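Local atomic coordinates of Carboxylesterase/phospholipase family protein (Francisella tularensis subsp. tularensis, PDB entry 4F21), a protein that probably hydrolyses carboxylic ester bonds, as an alpha/beta-hydrolase serine enzyme of the carboxylesterase/phospholipase family. Residues H226-C229 and M230-K234. Residues are numbered along the deposited sequence; the frame is centred on the assembly and turned at random.
Sequences HSVC and MEEIK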
loop_
_atom_site.group_PDB
_atom_site.type_symbol
_atom_site.label_atom_id
_atom_site.label_comp_id
_atom_site.label_asym_id
_atom_site.label_seq_id
_atom_site.Cartn_x
_atom_site.Cartn_y
_atom_site.Cartn_z
ATOM N N HIS A 226 -11.379 0.468 11.283
ATOM C CA HIS A 226 -10.677 1.126 10.188
ATOM C C HIS A 226 -9.642 2.106 10.728
ATOM O O HIS A 226 -9.867 3.315 10.745
ATOM C CB HIS A 226 -11.667 1.855 9.277
ATOM C CG HIS A 226 -11.129 2.147 7.911
ATOM N ND1 HIS A 226 -10.704 1.158 7.050
ATOM C CD2 HIS A 226 -10.945 3.319 7.258
ATOM C CE1 HIS A 226 -10.283 1.707 5.925
ATOM N NE2 HIS A 226 -10.417 3.018 6.025
ATOM N N SER A 227 -8.507 1.574 11.172
ATOM C CA SER A 227 -7.453 2.396 11.750
ATOM C C SER A 227 -6.127 1.646 11.817
ATOM O O SER A 227 -5.979 0.574 11.236
ATOM C CB SER A 227 -7.860 2.845 13.155
ATOM O OG SER A 227 -8.158 1.733 13.984
ATOM N N VAL A 228 -5.165 2.221 12.531
ATOM C CA VAL A 228 -3.883 1.573 12.778
ATOM C C VAL A 228 -3.596 1.584 14.271
ATOM O O VAL A 228 -3.598 2.645 14.898
ATOM C CB VAL A 228 -2.736 2.296 12.034
ATOM C CG1 VAL A 228 -1.383 1.770 12.469
ATOM C CG2 VAL A 228 -2.901 2.159 10.525
ATOM N N CYS A 229 -3.346 0.405 14.835
ATOM C CA CYS A 229 -3.091 0.272 16.266
ATOM C C CYS A 229 -1.600 0.184 16.591
ATOM O O CYS A 229 -0.742 0.321 15.718
ATOM C CB CYS A 229 -3.829 -0.935 16.836
ATOM S SG CYS A 229 -3.244 -2.506 16.192
ATOM N N MET A 230 -1.314 -0.032 17.850
ATOM C CA MET A 230 0.045 -0.014 18.338
ATOM C C MET A 230 0.802 -1.310 18.095
ATOM O O MET A 230 1.974 -1.276 17.818
ATOM C CB MET A 230 0.083 0.430 19.799
ATOM C CG MET A 230 0.082 1.928 20.008
ATOM S SD MET A 230 1.639 2.866 19.732
ATOM C CE MET A 230 2.043 2.414 18.079
ATOM N N GLU A 231 0.118 -2.439 18.181
ATOM C CA GLU A 231 0.685 -3.754 17.897
ATOM C C GLU A 231 1.013 -3.806 16.410
ATOM O O GLU A 231 2.075 -4.287 15.998
ATOM C CB GLU A 231 -0.327 -4.856 18.237
ATOM C CG GLU A 231 -0.898 -4.760 19.659
ATOM C CD GLU A 231 0.130 -5.084 20.733
ATOM O OE1 GLU A 231 1.176 -5.679 20.398
ATOM O OE2 GLU A 231 -0.109 -4.737 21.910
ATOM N N GLU A 232 0.100 -3.264 15.612
ATOM C CA GLU A 232 0.278 -3.177 14.168
ATOM C C GLU A 232 1.481 -2.311 13.831
ATOM O O GLU A 232 2.243 -2.641 12.942
ATOM C CB GLU A 232 -0.976 -2.608 13.509
ATOM C CG GLU A 232 -0.902 -2.534 11.999
ATOM C CD GLU A 232 -2.224 -2.142 11.384
ATOM O OE1 GLU A 232 -3.147 -1.773 12.143
ATOM O OE2 GLU A 232 -2.343 -2.203 10.143
ATOM N N ILE A 233 1.648 -1.206 14.552
ATOM C CA ILE A 233 2.789 -0.319 14.340
ATOM C C ILE A 233 4.093 -1.062 14.615
ATOM O O ILE A 233 5.062 -0.956 13.855
ATOM C CB ILE A 233 2.694 0.939 15.221
ATOM C CG1 ILE A 233 1.759 1.963 14.578
ATOM C CG2 ILE A 233 4.051 1.571 15.406
ATOM C CD1 ILE A 233 2.294 2.534 13.287
ATOM N N LYS A 234 4.098 -1.832 15.698
ATOM C CA LYS A 234 5.227 -2.702 16.005
ATOM C C LYS A 234 5.512 -3.660 14.850
ATOM O O LYS A 234 6.666 -3.828 14.449
ATOM C CB LYS A 234 4.969 -3.500 17.289
ATOM C CG LYS A 234 6.063 -4.502 17.619
ATOM C CD LYS A 234 5.570 -5.595 18.557
ATOM C CE LYS A 234 6.665 -6.625 18.803
ATOM N NZ LYS A 234 6.170 -7.808 19.564
#
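C229 and E232 form a capping box at the start of helix 230-243, with the cysteine at the N-cap position. The backbone N of E232 donates to SG of C229 over 3.5 Å, with an N-H...SG angle of 156°; the thiol reaches it because chi1 of 65° sets SG between the backbone N and carbonyl carbon of C229. In return OE1 of E232 accepts from the backbone N of C229, weakly, at 3.5 Å. CG of E232 stands anti to its own backbone N and the chain continues extended, running back alongside the loop, where OE1 also lies 3.5 Å from CA of V228. The first helical turn closes with N of I233 donating to O of C229 at 3.1 Å. Apolar contact joins V228 and I233, whose side chains cross at about a right angle; CG1 of V228 lies 3.8 Å from CG1 of I233. Just upstream, H226 hydrogen-bonds D194 and S140, an arrangement consistent with a Ser-His-Asp triad. The capping box lies where the loop that leads from strand 216-221 past this histidine enters helix 230-243, with C229 and E232 resting on M224 and on Y221 of that strand.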